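Local atomic coordinates of alpha-L-arabinosidase (Xanthomonas axonopodis pv. citri, PDB entry 6D25), a protein that probably removes alpha-L-arabinofuranosyl side groups from arabinoxylans, including those on doubly substituted internal xylose units, as a trimeric GH51 glycoside hydrolase. Residues 51-55 / 95-101; 455-461 / 503-509. One frame throughout, in Å; residues are numbered along the deposited sequence.

Contact 1: residues 51-55 / 95-101. With GOL (glycerol), chain G.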
ATOM      1  N   GLN A  51       2.330  21.635  21.809  1.00 14.20           N
ATOM      2  CA  GLN A  51       2.265  20.517  22.724  1.00 14.51           C
ATOM      3  C   GLN A  51       1.894  19.259  21.917  1.00 14.72           C
ATOM      4  O   GLN A  51       1.527  19.317  20.743  1.00 14.38           O
ATOM      5  CB  GLN A  51       1.246  20.789  23.827  1.00 14.45           C
ATOM      6  CG  GLN A  51       1.505  22.060  24.645  1.00 14.93           C
ATOM      7  CD  GLN A  51       2.627  21.917  25.652  1.00 15.13           C
ATOM      8  OE1 GLN A  51       3.050  20.816  26.008  1.00 15.03           O
ATOM      9  NE2 GLN A  51       3.131  23.050  26.122  1.00 15.73           N
ATOM     10  N   PHE A  52       2.023  18.118  22.581  1.00 15.10           N
ATOM     11  CA  PHE A  52       1.908  16.823  21.956  1.00 14.98           C
ATOM     12  C   PHE A  52       1.312  15.854  22.967  1.00 15.25           C
ATOM     13  O   PHE A  52       1.936  15.562  23.982  1.00 14.84           O
ATOM     14  CB  PHE A  52       3.304  16.413  21.464  1.00 15.52           C
ATOM     15  CG  PHE A  52       3.471  15.010  20.962  1.00 15.83           C
ATOM     16  CD1 PHE A  52       2.406  14.311  20.392  1.00 16.57           C
ATOM     17  CD2 PHE A  52       4.709  14.394  21.050  1.00 16.12           C
ATOM     18  CE1 PHE A  52       2.585  13.004  19.967  1.00 16.15           C
ATOM     19  CE2 PHE A  52       4.874  13.077  20.627  1.00 16.56           C
ATOM     20  CZ  PHE A  52       3.817  12.396  20.084  1.00 16.31           C
ATOM     21  N   ALA A  53       0.098  15.364  22.678  1.00 15.67           N
ATOM     22  CA  ALA A  53      -0.627  14.504  23.586  1.00 16.29           C
ATOM     23  C   ALA A  53      -0.951  13.165  22.914  1.00 16.34           C
ATOM     24  O   ALA A  53      -2.057  13.003  22.336  1.00 16.89           O
ATOM     25  CB  ALA A  53      -1.868  15.202  24.052  1.00 16.40           C
ATOM     26  N   GLU A  54      -0.030  12.203  23.007  1.00 15.59           N
ATOM     27  CA  GLU A  54      -0.244  10.872  22.492  1.00 15.49           C
ATOM     28  C   GLU A  54      -1.133  10.103  23.458  1.00 15.39           C
ATOM     29  O   GLU A  54      -1.098  10.339  24.673  1.00 15.97           O
ATOM     30  CB  GLU A  54       1.095  10.140  22.321  1.00 15.98           C
ATOM     31  CG  GLU A  54       1.016   8.753  21.693  1.00 16.61           C
ATOM     32  CD  GLU A  54       2.345   8.187  21.217  1.00 16.99           C
ATOM     33  OE1 GLU A  54       3.393   8.825  21.505  1.00 17.60           O
ATOM     34  OE2 GLU A  54       2.357   7.106  20.568  1.00 17.28           O
ATOM     35  N   HIS A  55      -1.841   9.096  22.912  1.00 15.31           N
ATOM     36  CA  HIS A  55      -2.505   8.111  23.765  1.00 15.69           C
ATOM     37  C   HIS A  55      -1.437   7.194  24.340  1.00 15.86           C
ATOM     38  O   HIS A  55      -1.035   6.228  23.678  1.00 15.89           O
ATOM     39  CB  HIS A  55      -3.565   7.337  22.997  1.00 15.61           C
ATOM     40  CG  HIS A  55      -4.810   8.115  22.792  1.00 15.72           C
ATOM     41  ND1 HIS A  55      -6.004   7.651  23.218  1.00 16.12           N
ATOM     42  CD2 HIS A  55      -5.023   9.361  22.317  1.00 16.43           C
ATOM     43  CE1 HIS A  55      -6.933   8.573  22.974  1.00 16.53           C
ATOM     44  NE2 HIS A  55      -6.357   9.633  22.428  1.00 16.19           N
ATOM     45  N   ARG A  95      -0.689  18.399  19.060  1.00 15.34           N
ATOM     46  CA  ARG A  95      -0.632  17.250  18.142  1.00 16.10           C
ATOM     47  C   ARG A  95      -1.226  16.019  18.828  1.00 15.09           C
ATOM     48  O   ARG A  95      -0.879  15.721  19.976  1.00 15.61           O
ATOM     49  CB  ARG A  95       0.802  16.950  17.696  1.00 18.66           C
ATOM     50  CG  ARG A  95       0.816  15.789  16.712  1.00 21.24           C
ATOM     51  CD  ARG A  95       2.017  15.437  15.838  1.00 26.20           C
ATOM     52  NE  ARG A  95       3.155  15.074  16.571  1.00 28.60           N
ATOM     53  CZ  ARG A  95       4.020  14.086  16.302  1.00 33.32           C
ATOM     54  NH1 ARG A  95       3.855  13.159  15.342  1.00 36.36           N
ATOM     55  NH2 ARG A  95       5.071  14.033  17.089  1.00 28.25           N
ATOM     56  N   TRP A  96      -2.127  15.337  18.139  1.00 14.05           N
ATOM     57  CA  TRP A  96      -2.860  14.199  18.652  1.00 13.74           C
ATOM     58  C   TRP A  96      -3.285  13.315  17.480  1.00 13.51           C
ATOM     59  O   TRP A  96      -3.577  13.867  16.419  1.00 12.81           O
ATOM     60  CB  TRP A  96      -4.067  14.714  19.459  1.00 14.47           C
ATOM     61  CG  TRP A  96      -5.081  13.693  19.857  1.00 14.54           C
ATOM     62  CD1 TRP A  96      -5.124  13.015  21.042  1.00 15.45           C
ATOM     63  CD2 TRP A  96      -6.233  13.261  19.118  1.00 15.09           C
ATOM     64  NE1 TRP A  96      -6.214  12.189  21.075  1.00 15.32           N
ATOM     65  CE2 TRP A  96      -6.903  12.309  19.916  1.00 14.66           C
ATOM     66  CE3 TRP A  96      -6.758  13.560  17.861  1.00 14.95           C
ATOM     67  CZ2 TRP A  96      -8.050  11.652  19.490  1.00 15.51           C
ATOM     68  CZ3 TRP A  96      -7.918  12.933  17.444  1.00 15.16           C
ATOM     69  CH2 TRP A  96      -8.536  11.966  18.235  1.00 15.23           C
ATOM     70  N   PRO A  97      -3.360  11.984  17.611  1.00 13.98           N
ATOM     71  CA  PRO A  97      -3.157  11.194  18.833  1.00 14.18           C
ATOM     72  C   PRO A  97      -1.801  10.476  18.937  1.00 14.81           C
ATOM     73  O   PRO A  97      -1.619   9.579  19.774  1.00 14.95           O
ATOM     74  CB  PRO A  97      -4.275  10.155  18.720  1.00 14.43           C
ATOM     75  CG  PRO A  97      -4.317   9.859  17.238  1.00 14.31           C
ATOM     76  CD  PRO A  97      -4.073  11.209  16.612  1.00 14.25           C
ATOM     77  N   GLY A  98      -0.817  10.880  18.149  1.00 15.14           N
ATOM     78  CA  GLY A  98       0.518  10.339  18.254  1.00 14.94           C
ATOM     79  C   GLY A  98       1.453  11.036  17.289  1.00 15.23           C
ATOM     80  O   GLY A  98       1.040  12.016  16.694  1.00 15.92           O
ATOM     81  N   GLY A  99       2.720  10.601  17.174  1.00 14.92           N
ATOM     82  CA  GLY A  99       3.259   9.487  17.928  1.00 15.61           C
ATOM     83  C   GLY A  99       3.018   8.155  17.255  1.00 17.20           C
ATOM     84  O   GLY A  99       2.206   8.045  16.324  1.00 16.59           O
ATOM     85  N   CYS A 100       3.707   7.126  17.767  1.00 18.06           N
ATOM     86  CA  CYS A 100       3.542   5.737  17.325  1.00 19.57           C
ATOM     87  C   CYS A 100       2.062   5.294  17.339  1.00 18.72           C
ATOM     88  O   CYS A 100       1.616   4.545  16.470  1.00 19.26           O
ATOM     89  CB  CYS A 100       4.407   4.828  18.175  1.00 22.40           C
ATOM     90  SG  CYS A 100       6.193   5.134  17.913  1.00 26.57           S
ATOM     91  N   PHE A 101       1.317   5.704  18.346  1.00 17.14           N
ATOM     92  CA  PHE A 101      -0.114   5.335  18.416  1.00 17.20           C
ATOM     93  C   PHE A 101      -0.871   5.747  17.146  1.00 17.37           C
ATOM     94  O   PHE A 101      -1.766   5.009  16.703  1.00 16.63           O
ATOM     95  CB  PHE A 101      -0.740   5.975  19.641  1.00 16.50           C
ATOM     96  CG  PHE A 101      -2.200   5.693  19.868  1.00 16.01           C
ATOM     97  CD1 PHE A 101      -2.589   4.630  20.672  1.00 16.17           C
ATOM     98  CD2 PHE A 101      -3.170   6.545  19.351  1.00 15.28           C
ATOM     99  CE1 PHE A 101      -3.937   4.400  20.899  1.00 15.77           C
ATOM    100  CE2 PHE A 101      -4.514   6.312  19.602  1.00 15.07           C
ATOM    101  CZ  PHE A 101      -4.886   5.221  20.364  1.00 15.60           C
TER
HETATM  102  C1  GOL G 601       6.305   8.700  19.811  1.00 19.26           C
HETATM  103  O1  GOL G 601       5.229   7.767  20.050  1.00 17.85           O
HETATM  104  C2  GOL G 601       7.484   8.458  20.798  1.00 18.98           C
HETATM  105  O2  GOL G 601       8.643   9.113  20.245  1.00 23.93           O
HETATM  106  C3  GOL G 601       7.165   9.000  22.194  1.00 19.16           C
HETATM  107  O3  GOL G 601       6.958  10.448  22.269  1.00 19.12           O
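The carboxylate oxygen OE2 of E54 accepts the backbone N-H of F101 over 2.8 Å, a nearly straight bond (171°) that arrives on the anti side and somewhat out of the carboxylate plane; W125 NE1 donates to the same oxygen. The other oxygen, OE1, takes Q373 NE2 and the hydroxyl O1 of a glycerol, probably from the crystallisation liquor, with OE1 to O1 at 2.6 Å. C100 N also donates to that O1, and Y268, E324 and Q373 hold the glycerol from outside. E54 reaches this spot with CG anti to its backbone N (chi1 -176°) and an extended chain, its CG and CD running close alongside the CA atoms of G98 and G99. The loop turns through two cis peptides, before P97 and before G99, and is tied by the C100-C206 disulfide.

Strands 51-52 and 93-96 are neighbours in the eight-stranded parallel barrel of the catalytic domain, and the residues after F52 and W96 run on from their C-terminal ends, where such (beta/alpha)8 enzymes carry their active site. The strands pair through R95 N to Q51 O and A53 N to R95 O, both 2.9 Å. The R95 guanidinium lies over one face of the F52 ring, planes 26° apart, with NH2 3.6 Å from F52 CZ; that NH2 also makes a salt bridge to E324.

H55 N donates to P97 O, and H55, W96 and F101 form an aromatic cluster. W96 NE1 donates to H55 NE2 at 2.9 Å, almost in the imidazole plane, but the bond is bent and NE2 is tilted from the indole plane; ND1 is hydrogen-bonded to E130 OE1. H55 CB stands over the centre of the F101 ring, 3.4 Å from its centroid, and the rings form an offset stack.

Contact 2: residues 455-461 / 503-509; sequences TVSVQVE and KTVNVAL
K503 NZ reaches E461 OE1 at 3.2 Å, a salt bridge on the syn side of the carboxylate, while Q459 NE2 donates to the other oxygen, OE2, of E461 (3.1 Å). The lysine turns back at chi3 (54°), which carries its CE past the Q459 amide to the acid. Beside this group, V460 N bonds to K503 O, the last of five backbone bonds; the others join V456 with V507 and V458 with V505, two to each hydrogen-bonded pair of this antiparallel pairing of strands distant in sequence.

On the face of T455, S457, Q459, T504 and N506 the touches are light: S457 OG lies 3.5 Å from T504 CG2. On the opposite face, that of V456, V458, V505 and V507, aliphatic side chains pack; beside it V460 CG2 meets V505 CG2 at 3.8 Å and V456 CG2 meets L509 CD2 at 4.0 Å. L445, L517 and L519 of the C-terminal beta-sandwich back this apolar face, and strand 29-36 pairs with the far edge of 455-461. K503 is exposed and E461 partly so, at the end of the strand pair, so solvent probably weakens their ion pair, and backbone bonds and aliphatic packing probably contribute more.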
ATOM      1  N   THR A 455      28.582  37.209  35.264  1.00 29.09           N
ATOM      2  CA  THR A 455      28.245  38.601  35.049  1.00 30.79           C
ATOM      3  C   THR A 455      28.055  38.809  33.547  1.00 30.21           C
ATOM      4  O   THR A 455      29.016  38.585  32.796  1.00 31.40           O
ATOM      5  CB  THR A 455      29.338  39.544  35.550  1.00 33.62           C
ATOM      6  OG1 THR A 455      29.519  39.213  36.925  1.00 36.46           O
ATOM      7  CG2 THR A 455      28.962  41.008  35.425  1.00 34.34           C
ATOM      8  N   VAL A 456      26.858  39.195  33.131  1.00 28.21           N
ATOM      9  CA  VAL A 456      26.582  39.358  31.723  1.00 28.45           C
ATOM     10  C   VAL A 456      26.394  40.853  31.432  1.00 28.81           C
ATOM     11  O   VAL A 456      25.591  41.527  32.072  1.00 29.66           O
ATOM     12  CB  VAL A 456      25.362  38.537  31.291  1.00 27.62           C
ATOM     13  CG1 VAL A 456      25.180  38.586  29.779  1.00 27.93           C
ATOM     14  CG2 VAL A 456      25.464  37.089  31.728  1.00 27.44           C
ATOM     15  N   SER A 457      27.139  41.363  30.462  1.00 29.44           N
ATOM     16  CA  SER A 457      27.090  42.761  30.101  1.00 30.07           C
ATOM     17  C   SER A 457      26.691  42.883  28.622  1.00 29.62           C
ATOM     18  O   SER A 457      27.429  42.462  27.746  1.00 28.78           O
ATOM     19  CB  SER A 457      28.421  43.386  30.382  1.00 32.01           C
ATOM     20  OG  SER A 457      28.422  44.733  29.968  1.00 34.02           O
ATOM     21  N   VAL A 458      25.470  43.365  28.388  1.00 29.48           N
ATOM     22  CA  VAL A 458      24.894  43.417  27.040  1.00 29.75           C
ATOM     23  C   VAL A 458      24.785  44.883  26.603  1.00 29.82           C
ATOM     24  O   VAL A 458      24.055  45.686  27.207  1.00 29.47           O
ATOM     25  CB  VAL A 458      23.512  42.760  26.999  1.00 29.34           C
ATOM     26  CG1 VAL A 458      22.942  42.793  25.596  1.00 28.37           C
ATOM     27  CG2 VAL A 458      23.536  41.350  27.561  1.00 29.49           C
ATOM     28  N   GLN A 459      25.502  45.177  25.530  1.00 31.29           N
ATOM     29  CA  GLN A 459      25.416  46.451  24.817  1.00 33.08           C
ATOM     30  C   GLN A 459      24.138  46.419  23.946  1.00 31.44           C
ATOM     31  O   GLN A 459      23.998  45.547  23.098  1.00 29.00           O
ATOM     32  CB  GLN A 459      26.690  46.583  23.985  1.00 35.86           C
ATOM     33  CG  GLN A 459      26.732  47.801  23.080  1.00 41.02           C
ATOM     34  CD  GLN A 459      27.100  49.055  23.836  1.00 45.42           C
ATOM     35  OE1 GLN A 459      27.656  49.014  24.942  1.00 47.69           O
ATOM     36  NE2 GLN A 459      26.780  50.175  23.216  1.00 49.40           N
ATOM     37  N   VAL A 460      23.236  47.369  24.153  1.00 31.00           N
ATOM     38  CA  VAL A 460      21.960  47.403  23.454  1.00 29.87           C
ATOM     39  C   VAL A 460      22.023  48.506  22.394  1.00 29.92           C
ATOM     40  O   VAL A 460      22.250  49.649  22.725  1.00 31.15           O
ATOM     41  CB  VAL A 460      20.779  47.622  24.416  1.00 29.36           C
ATOM     42  CG1 VAL A 460      19.442  47.721  23.662  1.00 29.69           C
ATOM     43  CG2 VAL A 460      20.722  46.546  25.482  1.00 28.79           C
ATOM     44  N   GLU A 461      21.803  48.146  21.135  1.00 29.97           N
ATOM     45  CA  GLU A 461      21.709  49.103  20.032  1.00 31.50           C
ATOM     46  C   GLU A 461      20.242  49.251  19.606  1.00 30.97           C
ATOM     47  O   GLU A 461      19.529  48.243  19.516  1.00 27.89           O
ATOM     48  CB  GLU A 461      22.540  48.618  18.848  1.00 33.00           C
ATOM     49  CG  GLU A 461      24.031  48.510  19.148  1.00 35.44           C
ATOM     50  CD  GLU A 461      24.729  49.815  19.535  1.00 38.12           C
ATOM     51  OE1 GLU A 461      24.231  50.889  19.122  1.00 40.97           O
ATOM     52  OE2 GLU A 461      25.731  49.753  20.286  1.00 39.77           O
ATOM     53  N   LYS A 503      23.690  52.526  27.557  1.00 37.70           N
ATOM     54  CA  LYS A 503      23.231  51.565  26.583  1.00 38.43           C
ATOM     55  C   LYS A 503      23.520  50.116  27.034  1.00 36.80           C
ATOM     56  O   LYS A 503      23.427  49.245  26.234  1.00 36.08           O
ATOM     57  CB  LYS A 503      23.871  51.893  25.238  1.00 41.18           C
ATOM     58  CG  LYS A 503      23.389  53.234  24.660  1.00 43.05           C
ATOM     59  CD  LYS A 503      24.150  53.705  23.463  1.00 45.12           C
ATOM     60  CE  LYS A 503      24.196  52.656  22.375  1.00 46.27           C
ATOM     61  NZ  LYS A 503      25.073  53.072  21.258  1.00 47.93           N
ATOM     62  N   THR A 504      23.827  49.876  28.302  1.00 35.37           N
ATOM     63  CA  THR A 504      24.215  48.548  28.771  1.00 34.26           C
ATOM     64  C   THR A 504      23.132  47.963  29.694  1.00 32.37           C
ATOM     65  O   THR A 504      22.627  48.670  30.592  1.00 31.30           O
ATOM     66  CB  THR A 504      25.551  48.632  29.525  1.00 35.67           C
ATOM     67  OG1 THR A 504      26.501  49.184  28.627  1.00 37.45           O
ATOM     68  CG2 THR A 504      26.084  47.309  30.025  1.00 35.65           C
ATOM     69  N   VAL A 505      22.823  46.674  29.481  1.00 31.35           N
ATOM     70  CA  VAL A 505      22.126  45.892  30.476  1.00 32.51           C
ATOM     71  C   VAL A 505      23.145  44.992  31.194  1.00 32.29           C
ATOM     72  O   VAL A 505      23.824  44.190  30.565  1.00 32.35           O
ATOM     73  CB  VAL A 505      20.986  45.050  29.863  1.00 32.65           C
ATOM     74  CG1 VAL A 505      20.278  44.223  30.916  1.00 32.94           C
ATOM     75  CG2 VAL A 505      19.937  45.928  29.199  1.00 33.52           C
ATOM     76  N   ASN A 506      23.268  45.149  32.499  1.00 31.75           N
ATOM     77  CA  ASN A 506      24.218  44.350  33.292  1.00 33.29           C
ATOM     78  C   ASN A 506      23.394  43.357  34.112  1.00 30.51           C
ATOM     79  O   ASN A 506      22.430  43.757  34.769  1.00 29.68           O
ATOM     80  CB  ASN A 506      25.089  45.235  34.208  1.00 36.40           C
ATOM     81  CG  ASN A 506      26.039  44.462  35.116  1.00 40.92           C
ATOM     82  OD1 ASN A 506      27.133  44.085  34.666  1.00 44.05           O
ATOM     83  ND2 ASN A 506      25.686  44.294  36.404  1.00 41.00           N
ATOM     84  N   VAL A 507      23.784  42.088  34.068  1.00 28.43           N
ATOM     85  CA  VAL A 507      23.025  41.034  34.724  1.00 26.31           C
ATOM     86  C   VAL A 507      23.969  40.217  35.620  1.00 26.05           C
ATOM     87  O   VAL A 507      24.944  39.652  35.142  1.00 26.09           O
ATOM     88  CB  VAL A 507      22.364  40.123  33.687  1.00 25.66           C
ATOM     89  CG1 VAL A 507      21.447  39.103  34.361  1.00 25.55           C
ATOM     90  CG2 VAL A 507      21.592  40.894  32.634  1.00 25.98           C
ATOM     91  N   ALA A 508      23.650  40.136  36.891  1.00 25.29           N
ATOM     92  CA  ALA A 508      24.261  39.161  37.814  1.00 25.05           C
ATOM     93  C   ALA A 508      23.429  37.872  37.746  1.00 24.16           C
ATOM     94  O   ALA A 508      22.309  37.785  38.263  1.00 23.92           O
ATOM     95  CB  ALA A 508      24.342  39.739  39.216  1.00 25.50           C
ATOM     96  N   LEU A 509      23.954  36.904  37.010  1.00 23.73           N
ATOM     97  CA  LEU A 509      23.197  35.702  36.622  1.00 23.65           C
ATOM     98  C   LEU A 509      23.647  34.524  37.492  1.00 23.57           C
ATOM     99  O   LEU A 509      24.802  34.055  37.364  1.00 23.78           O
ATOM    100  CB  LEU A 509      23.491  35.432  35.148  1.00 23.90           C
ATOM    101  CG  LEU A 509      22.617  34.378  34.497  1.00 23.89           C
ATOM    102  CD1 LEU A 509      21.137  34.738  34.610  1.00 23.53           C
ATOM    103  CD2 LEU A 509      23.003  34.176  33.032  1.00 24.04           C
TER

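Overall arrangement
Contact 1 is buried, its centre about 11 Å from the centre of the chain, whereas the centre of contact 2 lies some 30 Å out and that contact is only partly buried; the two centres are 41 Å apart on opposite sides of the chain's centre. Each joins two beta strands, but parallel neighbours of the catalytic barrel in 51-55 / 95-101 and antiparallel neighbours in 455-461 / 503-509, in the mixed sheet of the beta-sandwich domain, which also takes in strand 29-36. In the first, strand bonds are few and charged and aromatic side chains carry most of the chemistry, around a bound glycerol. In the second, regular backbone bonding dominates, with aliphatic packing inward, polar side chains on the other face and an ion pair at the end.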